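Local structure of periplasmic binding protein/LacI transcriptional regulator (Clostridium phytofermentans, 3BRS) at residues K125-K130 with K217-C222; V182-K187 with S192-L197; G152-L157 with N162-I167; G135-V140 with D175-G180. The protein probably binds a sugar outside the cell membrane and delivers it to a transporter, as periplasmic binding proteins of the LacI-like family do. All blocks are in the same frame, centred on the assembly; numbering follows the deposited sequence.

Contact 1: K125-K130 with K217-C222; sequences KNLVRK and KVKLVC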
loop_
_atom_site.group_PDB
_atom_site.type_symbol
_atom_site.label_atom_id
_atom_site.label_comp_id
_atom_site.label_asym_id
_atom_site.label_seq_id
_atom_site.Cartn_x
_atom_site.Cartn_y
_atom_site.Cartn_z
ATOM N N LYS A 125 1.220 -17.755 -11.604
ATOM C CA LYS A 125 1.613 -19.179 -11.811
ATOM C C LYS A 125 0.809 -19.775 -12.925
ATOM O O LYS A 125 1.362 -20.453 -13.767
ATOM C CB LYS A 125 1.351 -19.965 -10.530
ATOM C CG LYS A 125 1.938 -21.376 -10.452
ATOM C CD LYS A 125 1.710 -21.851 -9.051
ATOM C CE LYS A 125 2.403 -23.172 -8.733
ATOM N NZ LYS A 125 1.797 -23.757 -7.470
ATOM N N ASN A 126 -0.489 -19.531 -12.983
ATOM C CA ASN A 126 -1.228 -20.106 -14.093
ATOM C C ASN A 126 -0.814 -19.484 -15.460
ATOM O O ASN A 126 -0.755 -20.183 -16.471
ATOM C CB ASN A 126 -2.693 -19.939 -13.842
ATOM C CG ASN A 126 -3.551 -20.633 -14.880
ATOM O OD1 ASN A 126 -3.388 -21.822 -15.175
ATOM N ND2 ASN A 126 -4.506 -19.905 -15.410
ATOM N N LEU A 127 -0.494 -18.183 -15.497
ATOM C CA LEU A 127 -0.069 -17.581 -16.787
ATOM C C LEU A 127 1.245 -18.119 -17.378
ATOM O O LEU A 127 1.380 -18.278 -18.589
ATOM C CB LEU A 127 -0.008 -16.054 -16.693
ATOM C CG LEU A 127 -1.328 -15.366 -16.384
ATOM C CD1 LEU A 127 -1.041 -13.927 -16.081
ATOM C CD2 LEU A 127 -2.315 -15.522 -17.539
ATOM N N VAL A 128 2.207 -18.417 -16.525
ATOM C CA VAL A 128 3.492 -18.980 -16.975
ATOM C C VAL A 128 3.548 -20.556 -16.865
ATOM O O VAL A 128 4.645 -21.153 -16.808
ATOM C CB VAL A 128 4.697 -18.292 -16.269
ATOM C CG1 VAL A 128 4.542 -16.806 -16.320
ATOM C CG2 VAL A 128 4.727 -18.685 -14.892
ATOM N N ARG A 129 2.365 -21.195 -16.882
ATOM C CA ARG A 129 2.192 -22.656 -16.855
ATOM C C ARG A 129 3.031 -23.383 -17.900
ATOM O O ARG A 129 3.604 -24.447 -17.634
ATOM C CB ARG A 129 0.740 -23.010 -17.198
ATOM C CG ARG A 129 -0.055 -23.543 -16.090
ATOM C CD ARG A 129 -1.362 -24.138 -16.629
ATOM N NE ARG A 129 -1.805 -23.486 -17.866
ATOM C CZ ARG A 129 -2.926 -23.794 -18.530
ATOM N NH1 ARG A 129 -3.235 -23.138 -19.656
ATOM N NH2 ARG A 129 -3.753 -24.750 -18.074
ATOM N N LYS A 130 3.010 -22.874 -19.122
ATOM C CA LYS A 130 3.707 -23.550 -20.211
ATOM C C LYS A 130 5.086 -22.945 -20.287
ATOM O O LYS A 130 6.071 -23.652 -20.440
ATOM C CB LYS A 130 2.992 -23.394 -21.561
ATOM C CG LYS A 130 1.602 -23.966 -21.676
ATOM C CD LYS A 130 1.241 -24.078 -23.166
ATOM C CE LYS A 130 1.634 -25.458 -23.806
ATOM N NZ LYS A 130 2.960 -25.565 -24.555
ATOM N N LYS A 217 2.030 -9.359 -26.234
ATOM C CA LYS A 217 3.081 -10.290 -25.847
ATOM C C LYS A 217 3.283 -10.367 -24.329
ATOM O O LYS A 217 3.531 -11.441 -23.802
ATOM C CB LYS A 217 4.395 -9.920 -26.530
ATOM C CG LYS A 217 4.521 -10.521 -27.934
ATOM C CD LYS A 217 5.766 -10.031 -28.648
ATOM C CE LYS A 217 5.449 -9.119 -29.857
ATOM N NZ LYS A 217 6.700 -8.581 -30.543
ATOM N N VAL A 218 3.205 -9.219 -23.656
ATOM C CA VAL A 218 3.396 -9.145 -22.219
ATOM C C VAL A 218 2.062 -8.789 -21.517
ATOM O O VAL A 218 1.463 -7.752 -21.783
ATOM C CB VAL A 218 4.549 -8.175 -21.859
ATOM C CG1 VAL A 218 4.739 -7.939 -20.265
ATOM C CG2 VAL A 218 5.850 -8.651 -22.621
ATOM N N LYS A 219 1.607 -9.697 -20.659
ATOM C CA LYS A 219 0.494 -9.451 -19.753
ATOM C C LYS A 219 0.929 -8.901 -18.370
ATOM O O LYS A 219 2.028 -9.164 -17.876
ATOM C CB LYS A 219 -0.278 -10.735 -19.575
ATOM C CG LYS A 219 -1.115 -11.138 -20.836
ATOM C CD LYS A 219 -1.528 -12.604 -20.626
ATOM C CE LYS A 219 -2.159 -13.272 -21.827
ATOM N NZ LYS A 219 -1.673 -14.693 -21.888
ATOM N N LEU A 220 -0.003 -8.158 -17.787
ATOM C CA LEU A 220 0.181 -7.362 -16.625
ATOM C C LEU A 220 -0.903 -7.717 -15.629
ATOM O O LEU A 220 -2.114 -7.856 -15.932
ATOM C CB LEU A 220 0.167 -5.872 -16.996
ATOM C CG LEU A 220 0.212 -4.783 -15.907
ATOM C CD1 LEU A 220 1.503 -4.828 -15.023
ATOM C CD2 LEU A 220 0.077 -3.402 -16.516
ATOM N N VAL A 221 -0.438 -7.949 -14.419
ATOM C CA VAL A 221 -1.303 -8.191 -13.282
ATOM C C VAL A 221 -0.781 -7.268 -12.180
ATOM O O VAL A 221 0.411 -6.856 -12.200
ATOM C CB VAL A 221 -1.206 -9.694 -12.809
ATOM C CG1 VAL A 221 -1.753 -10.626 -13.879
ATOM C CG2 VAL A 221 0.195 -10.090 -12.529
ATOM N N CYS A 222 -1.660 -6.903 -11.243
ATOM C CA CYS A 222 -1.241 -5.961 -10.163
ATOM C C CYS A 222 -2.131 -6.063 -8.957
ATOM O O CYS A 222 -3.290 -6.529 -9.029
ATOM C CB CYS A 222 -1.268 -4.482 -10.633
ATOM S SG CYS A 222 -2.967 -4.057 -11.292
#

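Contact 2: V182-K187 with S192-L197; sequences VELLTK and SVMVGL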
loop_
_atom_site.group_PDB
_atom_site.type_symbol
_atom_site.label_atom_id
_atom_site.label_comp_id
_atom_site.label_asym_id
_atom_site.label_seq_id
_atom_site.Cartn_x
_atom_site.Cartn_y
_atom_site.Cartn_z
ATOM N N VAL A 182 10.743 -0.542 -18.828
ATOM C CA VAL A 182 11.480 -0.518 -20.067
ATOM C C VAL A 182 12.775 -1.279 -19.873
ATOM O O VAL A 182 13.130 -2.080 -20.711
ATOM C CB VAL A 182 11.740 0.944 -20.533
ATOM C CG1 VAL A 182 12.814 0.959 -21.665
ATOM C CG2 VAL A 182 10.376 1.571 -21.059
ATOM N N GLU A 183 13.491 -1.038 -18.771
ATOM C CA GLU A 183 14.798 -1.719 -18.566
ATOM C C GLU A 183 14.642 -3.237 -18.479
ATOM O O GLU A 183 15.343 -3.993 -19.161
ATOM C CB GLU A 183 15.514 -1.166 -17.325
ATOM C CG GLU A 183 16.771 -1.957 -16.917
ATOM C CD GLU A 183 17.516 -1.332 -15.724
ATOM O OE1 GLU A 183 16.839 -0.891 -14.751
ATOM O OE2 GLU A 183 18.774 -1.267 -15.779
ATOM N N LEU A 184 13.693 -3.700 -17.687
ATOM C CA LEU A 184 13.478 -5.140 -17.584
ATOM C C LEU A 184 13.064 -5.777 -18.892
ATOM O O LEU A 184 13.609 -6.823 -19.236
ATOM C CB LEU A 184 12.397 -5.495 -16.535
ATOM C CG LEU A 184 12.671 -5.692 -15.036
ATOM C CD1 LEU A 184 13.644 -4.676 -14.472
ATOM C CD2 LEU A 184 11.336 -5.656 -14.304
ATOM N N LEU A 185 12.074 -5.212 -19.603
ATOM C CA LEU A 185 11.645 -5.864 -20.850
ATOM C C LEU A 185 12.700 -5.748 -21.994
ATOM O O LEU A 185 12.720 -6.552 -22.927
ATOM C CB LEU A 185 10.299 -5.369 -21.322
ATOM C CG LEU A 185 9.146 -5.681 -20.416
ATOM C CD1 LEU A 185 7.881 -4.959 -20.890
ATOM C CD2 LEU A 185 8.863 -7.170 -20.286
ATOM N N THR A 186 13.600 -4.790 -21.877
ATOM C CA THR A 186 14.770 -4.782 -22.741
ATOM C C THR A 186 15.761 -5.895 -22.424
ATOM O O THR A 186 16.329 -6.527 -23.334
ATOM C CB THR A 186 15.444 -3.443 -22.698
ATOM O OG1 THR A 186 14.498 -2.489 -23.182
ATOM C CG2 THR A 186 16.625 -3.439 -23.687
ATOM N N LYS A 187 15.979 -6.128 -21.137
ATOM C CA LYS A 187 17.030 -7.032 -20.709
ATOM C C LYS A 187 16.569 -8.467 -20.644
ATOM O O LYS A 187 17.366 -9.393 -20.762
ATOM C CB LYS A 187 17.582 -6.583 -19.356
ATOM C CG LYS A 187 18.677 -7.467 -18.845
ATOM C CD LYS A 187 19.507 -6.732 -17.782
ATOM C CE LYS A 187 20.654 -7.613 -17.308
ATOM N NZ LYS A 187 21.745 -6.755 -16.756
ATOM N N SER A 192 6.934 -12.602 -20.003
ATOM C CA SER A 192 5.652 -12.641 -20.647
ATOM C C SER A 192 4.577 -12.141 -19.665
ATOM O O SER A 192 3.393 -12.081 -20.028
ATOM C CB SER A 192 5.330 -14.100 -20.943
ATOM O OG SER A 192 5.283 -14.809 -19.697
ATOM N N VAL A 193 4.978 -11.858 -18.414
ATOM C CA VAL A 193 4.077 -11.351 -17.363
ATOM C C VAL A 193 4.859 -10.339 -16.558
ATOM O O VAL A 193 5.913 -10.662 -16.004
ATOM C CB VAL A 193 3.547 -12.442 -16.346
ATOM C CG1 VAL A 193 2.432 -11.849 -15.509
ATOM C CG2 VAL A 193 2.922 -13.670 -17.007
ATOM N N MET A 194 4.347 -9.118 -16.525
ATOM C CA MET A 194 4.755 -8.124 -15.567
ATOM C C MET A 194 3.840 -8.002 -14.323
ATOM O O MET A 194 2.575 -8.044 -14.396
ATOM C CB MET A 194 4.929 -6.759 -16.276
ATOM C CG MET A 194 6.112 -6.788 -17.243
ATOM S SD MET A 194 7.809 -6.551 -16.451
ATOM C CE MET A 194 7.570 -5.374 -15.182
ATOM N N VAL A 195 4.474 -7.872 -13.150
ATOM C CA VAL A 195 3.660 -7.648 -11.905
ATOM C C VAL A 195 3.900 -6.267 -11.324
ATOM O O VAL A 195 5.045 -5.895 -11.048
ATOM C CB VAL A 195 3.990 -8.725 -10.861
ATOM C CG1 VAL A 195 3.061 -8.637 -9.677
ATOM C CG2 VAL A 195 3.889 -10.092 -11.503
ATOM N N GLY A 196 2.862 -5.473 -11.134
ATOM C CA GLY A 196 3.017 -4.163 -10.417
ATOM C C GLY A 196 2.375 -4.321 -9.055
ATOM O O GLY A 196 1.194 -4.691 -8.944
ATOM N N LEU A 197 3.113 -3.992 -7.980
ATOM C CA LEU A 197 2.642 -4.288 -6.585
ATOM C C LEU A 197 1.800 -3.124 -5.922
ATOM O O LEU A 197 1.248 -3.203 -4.810
ATOM C CB LEU A 197 3.854 -4.737 -5.708
ATOM C CG LEU A 197 4.332 -6.189 -6.048
ATOM C CD1 LEU A 197 5.436 -6.554 -4.961
ATOM C CD2 LEU A 197 3.079 -7.122 -6.098
#

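Contact 3: G152-L157 with N162-I167; sequences GLKIGL and NKIEAI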
loop_
_atom_site.group_PDB
_atom_site.type_symbol
_atom_site.label_atom_id
_atom_site.label_comp_id
_atom_site.label_asym_id
_atom_site.label_seq_id
_atom_site.Cartn_x
_atom_site.Cartn_y
_atom_site.Cartn_z
ATOM N N GLY A 152 4.146 -12.543 -0.220
ATOM C CA GLY A 152 2.913 -13.151 -0.792
ATOM C C GLY A 152 3.078 -13.633 -2.170
ATOM O O GLY A 152 2.807 -14.781 -2.452
ATOM N N LEU A 153 3.480 -12.739 -3.083
ATOM C CA LEU A 153 3.727 -13.101 -4.459
ATOM C C LEU A 153 4.500 -14.420 -4.694
ATOM O O LEU A 153 4.071 -15.225 -5.476
ATOM C CB LEU A 153 4.464 -11.962 -5.168
ATOM C CG LEU A 153 4.756 -12.097 -6.706
ATOM C CD1 LEU A 153 3.472 -12.164 -7.538
ATOM C CD2 LEU A 153 5.614 -10.920 -7.175
ATOM N N LYS A 154 5.667 -14.551 -4.044
ATOM C CA LYS A 154 6.574 -15.627 -4.137
ATOM C C LYS A 154 5.962 -16.897 -3.547
ATOM O O LYS A 154 5.984 -17.941 -4.165
ATOM C CB LYS A 154 7.873 -15.270 -3.408
ATOM C CG LYS A 154 8.639 -14.197 -4.039
ATOM C CD LYS A 154 9.997 -13.993 -3.348
ATOM C CE LYS A 154 10.771 -12.868 -4.100
ATOM N NZ LYS A 154 11.722 -12.096 -3.228
ATOM N N ILE A 155 5.364 -16.798 -2.379
ATOM C CA ILE A 155 4.484 -17.863 -1.883
ATOM C C ILE A 155 3.423 -18.329 -2.857
ATOM O O ILE A 155 3.310 -19.543 -3.129
ATOM C CB ILE A 155 3.821 -17.509 -0.514
ATOM C CG1 ILE A 155 4.914 -17.204 0.560
ATOM C CG2 ILE A 155 2.922 -18.675 -0.055
ATOM C CD1 ILE A 155 4.340 -16.441 1.832
ATOM N N GLY A 156 2.633 -17.433 -3.412
ATOM C CA GLY A 156 1.616 -17.934 -4.348
ATOM C C GLY A 156 2.237 -18.526 -5.632
ATOM O O GLY A 156 1.514 -19.220 -6.405
ATOM N N LEU A 157 3.535 -18.300 -5.883
ATOM C CA LEU A 157 4.169 -18.865 -7.135
ATOM C C LEU A 157 4.718 -20.282 -6.908
ATOM O O LEU A 157 4.930 -21.027 -7.884
ATOM C CB LEU A 157 5.244 -17.962 -7.729
ATOM C CG LEU A 157 4.794 -16.722 -8.540
ATOM C CD1 LEU A 157 5.811 -15.532 -8.520
ATOM C CD2 LEU A 157 4.441 -17.071 -9.961
ATOM N N ASN A 162 11.144 -19.085 -8.900
ATOM C CA ASN A 162 12.391 -18.883 -9.615
ATOM C C ASN A 162 12.154 -18.292 -11.038
ATOM O O ASN A 162 13.102 -17.953 -11.718
ATOM C CB ASN A 162 13.102 -20.257 -9.726
ATOM C CG ASN A 162 12.328 -21.258 -10.599
ATOM O OD1 ASN A 162 12.926 -22.053 -11.314
ATOM N ND2 ASN A 162 11.008 -21.206 -10.560
ATOM N N LYS A 163 10.904 -18.246 -11.508
ATOM C CA LYS A 163 10.613 -17.642 -12.772
ATOM C C LYS A 163 10.664 -16.084 -12.697
ATOM O O LYS A 163 10.772 -15.438 -13.714
ATOM C CB LYS A 163 9.271 -18.161 -13.310
ATOM C CG LYS A 163 9.378 -19.540 -13.942
ATOM C CD LYS A 163 8.066 -19.949 -14.595
ATOM C CE LYS A 163 8.266 -21.104 -15.600
ATOM N NZ LYS A 163 7.623 -20.841 -16.955
ATOM N N ILE A 164 10.610 -15.491 -11.505
ATOM C CA ILE A 164 10.849 -14.062 -11.367
ATOM C C ILE A 164 12.258 -13.737 -11.811
ATOM O O ILE A 164 13.245 -14.194 -11.208
ATOM C CB ILE A 164 10.679 -13.596 -9.910
ATOM C CG1 ILE A 164 9.299 -13.993 -9.416
ATOM C CG2 ILE A 164 10.971 -12.068 -9.783
ATOM C CD1 ILE A 164 9.010 -13.507 -7.962
ATOM N N GLU A 165 12.338 -12.916 -12.850
ATOM C CA GLU A 165 13.585 -12.560 -13.474
ATOM C C GLU A 165 14.282 -11.485 -12.701
ATOM O O GLU A 165 15.528 -11.469 -12.498
ATOM C CB GLU A 165 13.249 -12.020 -14.841
ATOM C CG GLU A 165 14.345 -12.148 -15.772
ATOM C CD GLU A 165 14.393 -13.473 -16.469
ATOM O OE1 GLU A 165 13.449 -13.784 -17.222
ATOM O OE2 GLU A 165 15.441 -14.134 -16.341
ATOM N N ALA A 166 13.458 -10.550 -12.276
ATOM C CA ALA A 166 13.956 -9.395 -11.592
ATOM C C ALA A 166 12.858 -8.621 -10.877
ATOM O O ALA A 166 11.647 -8.603 -11.299
ATOM C CB ALA A 166 14.717 -8.493 -12.564
ATOM N N ILE A 167 13.304 -7.966 -9.813
ATOM C CA ILE A 167 12.432 -7.048 -9.071
ATOM C C ILE A 167 12.977 -5.673 -9.044
ATOM O O ILE A 167 14.074 -5.450 -8.524
ATOM C CB ILE A 167 12.072 -7.470 -7.622
ATOM C CG1 ILE A 167 11.681 -8.950 -7.628
ATOM C CG2 ILE A 167 10.879 -6.593 -7.143
ATOM C CD1 ILE A 167 11.060 -9.513 -6.392
#

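Contact 4: G135-V140 with D175-G180; sequences GVISFV and DKAYDG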
loop_
_atom_site.group_PDB
_atom_site.type_symbol
_atom_site.label_atom_id
_atom_site.label_comp_id
_atom_site.label_asym_id
_atom_site.label_seq_id
_atom_site.Cartn_x
_atom_site.Cartn_y
_atom_site.Cartn_z
ATOM N N GLY A 135 8.455 -10.349 -14.662
ATOM C CA GLY A 135 9.185 -9.205 -14.096
ATOM C C GLY A 135 8.322 -8.539 -13.064
ATOM O O GLY A 135 7.089 -8.429 -13.225
ATOM N N VAL A 136 8.961 -8.057 -12.002
ATOM C CA VAL A 136 8.212 -7.321 -10.975
ATOM C C VAL A 136 8.617 -5.861 -10.782
ATOM O O VAL A 136 9.806 -5.507 -10.619
ATOM C CB VAL A 136 8.362 -7.977 -9.605
ATOM C CG1 VAL A 136 7.436 -7.405 -8.528
ATOM C CG2 VAL A 136 8.171 -9.482 -9.711
ATOM N N ILE A 137 7.614 -5.007 -10.770
ATOM C CA ILE A 137 7.800 -3.617 -10.345
ATOM C C ILE A 137 7.137 -3.457 -8.967
ATOM O O ILE A 137 5.828 -3.512 -8.787
ATOM C CB ILE A 137 7.212 -2.563 -11.308
ATOM C CG1 ILE A 137 7.698 -2.720 -12.744
ATOM C CG2 ILE A 137 7.606 -1.107 -10.769
ATOM C CD1 ILE A 137 9.311 -2.839 -12.854
ATOM N N SER A 138 8.036 -3.258 -8.003
ATOM C CA SER A 138 7.669 -2.889 -6.646
ATOM C C SER A 138 7.793 -1.388 -6.450
ATOM O O SER A 138 8.160 -0.623 -7.369
ATOM C CB SER A 138 8.460 -3.653 -5.611
ATOM O OG SER A 138 7.758 -3.565 -4.375
ATOM N N PHE A 139 7.425 -0.971 -5.252
ATOM C CA PHE A 139 7.394 0.399 -4.879
ATOM C C PHE A 139 8.496 0.696 -3.811
ATOM O O PHE A 139 9.700 0.809 -4.154
ATOM C CB PHE A 139 5.981 0.851 -4.482
ATOM C CG PHE A 139 5.229 -0.009 -3.460
ATOM C CD1 PHE A 139 4.728 -1.285 -3.817
ATOM C CD2 PHE A 139 4.829 0.530 -2.247
ATOM C CE1 PHE A 139 3.955 -2.105 -2.904
ATOM C CE2 PHE A 139 4.038 -0.219 -1.316
ATOM C CZ PHE A 139 3.556 -1.566 -1.655
ATOM N N VAL A 140 8.144 0.729 -2.518
ATOM C CA VAL A 140 9.147 1.249 -1.512
ATOM C C VAL A 140 9.558 0.068 -0.758
ATOM O O VAL A 140 8.782 -0.431 0.014
ATOM C CB VAL A 140 8.629 2.355 -0.511
ATOM C CG1 VAL A 140 9.799 2.758 0.545
ATOM C CG2 VAL A 140 8.291 3.560 -1.277
ATOM N N ASP A 175 7.247 7.712 -13.075
ATOM C CA ASP A 175 8.270 7.644 -14.135
ATOM C C ASP A 175 9.336 6.618 -13.884
ATOM O O ASP A 175 9.893 6.133 -14.875
ATOM C CB ASP A 175 8.952 8.954 -14.353
ATOM C CG ASP A 175 8.012 10.043 -14.757
ATOM O OD1 ASP A 175 7.002 9.840 -15.485
ATOM O OD2 ASP A 175 8.341 11.143 -14.331
ATOM N N LYS A 176 9.613 6.261 -12.622
ATOM C CA LYS A 176 10.543 5.182 -12.359
ATOM C C LYS A 176 9.984 3.850 -12.685
ATOM O O LYS A 176 10.702 2.925 -13.174
ATOM C CB LYS A 176 11.077 5.175 -10.894
ATOM C CG LYS A 176 12.309 6.038 -10.691
ATOM C CD LYS A 176 12.688 6.133 -9.212
ATOM C CE LYS A 176 13.660 5.001 -8.872
ATOM N NZ LYS A 176 14.271 5.063 -7.482
ATOM N N ALA A 177 8.701 3.699 -12.366
ATOM C CA ALA A 177 7.959 2.463 -12.775
ATOM C C ALA A 177 8.108 2.254 -14.257
ATOM O O ALA A 177 8.350 1.142 -14.736
ATOM C CB ALA A 177 6.497 2.570 -12.451
ATOM N N TYR A 178 7.919 3.300 -15.005
ATOM C CA TYR A 178 8.000 3.216 -16.503
ATOM C C TYR A 178 9.382 2.848 -17.010
ATOM O O TYR A 178 9.562 1.871 -17.787
ATOM C CB TYR A 178 7.600 4.570 -17.040
ATOM C CG TYR A 178 7.625 4.738 -18.542
ATOM C CD1 TYR A 178 8.766 5.172 -19.204
ATOM C CD2 TYR A 178 6.470 4.521 -19.289
ATOM C CE1 TYR A 178 8.751 5.363 -20.610
ATOM C CE2 TYR A 178 6.448 4.683 -20.655
ATOM C CZ TYR A 178 7.550 5.121 -21.324
ATOM O OH TYR A 178 7.417 5.330 -22.700
ATOM N N ASP A 179 10.387 3.625 -16.557
ATOM C CA ASP A 179 11.825 3.309 -16.789
ATOM C C ASP A 179 12.225 1.903 -16.444
ATOM O O ASP A 179 12.862 1.255 -17.222
ATOM C CB ASP A 179 12.685 4.181 -15.937
ATOM C CG ASP A 179 12.679 5.581 -16.394
ATOM O OD1 ASP A 179 11.904 5.930 -17.327
ATOM O OD2 ASP A 179 13.491 6.325 -15.815
ATOM N N GLY A 180 11.874 1.436 -15.253
ATOM C CA GLY A 180 12.313 0.074 -14.780
ATOM C C GLY A 180 11.622 -0.995 -15.580
ATOM O O GLY A 180 12.176 -2.055 -15.818
#

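Contact 1: K125-K130 with K217-C222
Helix-on-sheet packing in the second of the two Rossmann-like lobes brings L127, in the last turn of helix 113-127, against V221 and K219 of strand 219-224. One leucine reaches the strand, and its two methyl branches divide the work. CD1 of L127 meets CG1 of V221 at 4.0 Å, the two side chains approaching tip to tip, while CD2 of L127 lies 4.3 Å from CD of K219, so that the aliphatic part of the lysine flanks the leucine at the outer margin. Both tips are set by similar first torsions. In L127 the CG lies anti to the carbonyl carbon (chi1 -62°), and CG1 of V221 takes the same position (chi1 -66°), which sends the branch of each toward the other segment. K219 and V221 point the same way because they are two apart on the strand; L220 between them faces the other side of the sheet, where it packs on A205 and A206 of helix 199-211. Burial differs between the two: V221 also touches I120, V123 and T124 of helix 113-127 and is buried, whereas K219 is exposed. Next to L127, V128 is the first residue to leave helical geometry. A helix whose last turn sets a leucine on one face of a central sheet, with helices on the other face too, is characteristic of the three-layer alpha/beta/alpha lobe of periplasmic binding proteins.

Contact 2: V182-K187 with S192-L197
Apolar packing joins M194 of strand 191-196 to two consecutive leucines of helix 174-187, and all three residues are buried. L184 sends CD2 to the methionine methyl, CE of M194, at 3.9 Å. L185 uses its own CD2, which lies 4.0 Å from SD of M194 and 4.1 Å from CG of the same residue. The thioether is therefore met at its methyl by one leucine and along its sulfur and CG by the next. With CG of M194 beside the backbone N, SD is carried out toward the helix, and the bends at chi2 (-81°) and chi3 (-37°) turn CE aside to L184. Helix and strand are consecutive elements joined by a short connection, the alpha-to-beta half of a beta-alpha-beta unit in this Rossmann-like lobe. I137 of the neighbouring strand 133-138 joins the same apolar cluster, touching both L184 and M194, and L214 lies against L185.

The side-chain hydrogen bond here is internal to the helix. V182 O accepts both the backbone N of T186 at 3.0 Å and OG1 of T186 at 2.9 Å, and the two donors approach from opposite faces of the carbonyl plane. The threonine hydroxyl is thus tied back to the backbone one turn earlier, on an exposed part of the helix.

Contact 3: G152-L157 with N162-I167
With chi1 of -56° and chi2 of -178°, I164 holds CG1 anti to its carbonyl carbon and stretches CD1 straight out toward helix 144-157, where L157, K154 and L153 receive it. L157 has its CG on the corresponding side of its own backbone and brings CD1 to within 3.8 Å of CD1 of I164. The same leucine methyl is 3.9 Å from CG1 of I164, so it covers the outer two carbons of the isoleucine rather than a single tip. K154 supplies a second wall: its CG is 4.0 Å from CD1 of I164, the two side chains crossing at about a right angle. L153 is the more distant neighbour, with CD2 4.3 Å from CD1 of I164.

These residues connect the helix to the last strand of the beta-alpha-beta crossover formed by strand 133-138, helix 144-157 and strand 164-169. Within the two segments the helix and strand run almost exactly antiparallel, at 179°, with their axes 12.2 Å apart, as expected when a short turn reverses the chain between a covering helix and its sheet.

Further along the strand, I167 meets the other end of the lysine. The chain of K154 is extended beyond CG, and its CE approaches CD1 of I167 tip to tip at 4.1 Å. Its ammonium group has a polar partner in E150, one turn earlier on the same helix, with which it forms a salt bridge. K154 thus packs with its aliphatic length on the isoleucines while directing its charge to a carboxylate. On the sheet side, both I164 and I167 also lie on V136 of strand 133-138.

Contact 4: G135-V140 with D175-G180
This is a close, buried helix-to-strand contact in which a single isoleucine, I137 of strand 133-138, sits against A177 and G180 in helix 174-187. The small residues on the helix are consistent with the close approach: the CA atoms of I137 and A177 are only 6.5 Å apart. The isoleucine applies its two branches to successive turns. CG2 touches the first turn, 4.1 Å from CA and 4.2 Å from CB of A177, so the methyl rests on the alanine's backbone as much as on its side chain. The longer branch goes to the second turn, where I137 CD1 lies 4.0 Å from G180 C. As G180 has no side chain, the methyl packs directly on the helix backbone there. The torsions account for the division: CG2 stands opposite the backbone N, while CG1 lies beside it (chi1 -54°), and a bend at chi2 (-50°) carries CD1 toward G180.

The spacing of three between A177 and G180 places both on one face of the helix. Within the helix, G180 N donates to K176 O at 2.8 Å, an ordinary backbone bond. On the outer side Y178 points away from the strand and packs on R207 and A208 of helix 199-211, its hydroxyl hydrogen-bonded to D211. The polar end of K176 pairs with D171 in a salt bridge.

In the sheet, I137 bonds through its backbone to V195 of strand 191-196. A helix laid on an inner strand, parallel to both of its neighbours, of a mixed central sheet is the layering of the Rossmann-like lobes of periplasmic binding proteins.

In the fold
All four contacts attach helices to the same mixed sheet, but on two faces. Contacts 2 and 4 both use helix 174-187 and are fully buried; they lie side by side, M194 CE reaching I137 CG1, and their strands are bonded neighbours. Contacts 1 and 3 bring helices 113-127 and 144-157 to the other face and are only partly buried, each with a lysine whose aliphatic chain joins the packing at the margin. K163 NZ bonded to V128 O connects these two. The chemistry changes accordingly: leucine, methionine, isoleucine, alanine and glycine alone inside, lysine carbons added toward the surface. Contacts 2, 3 and 4 all fall within the chain loop closed by contact 1.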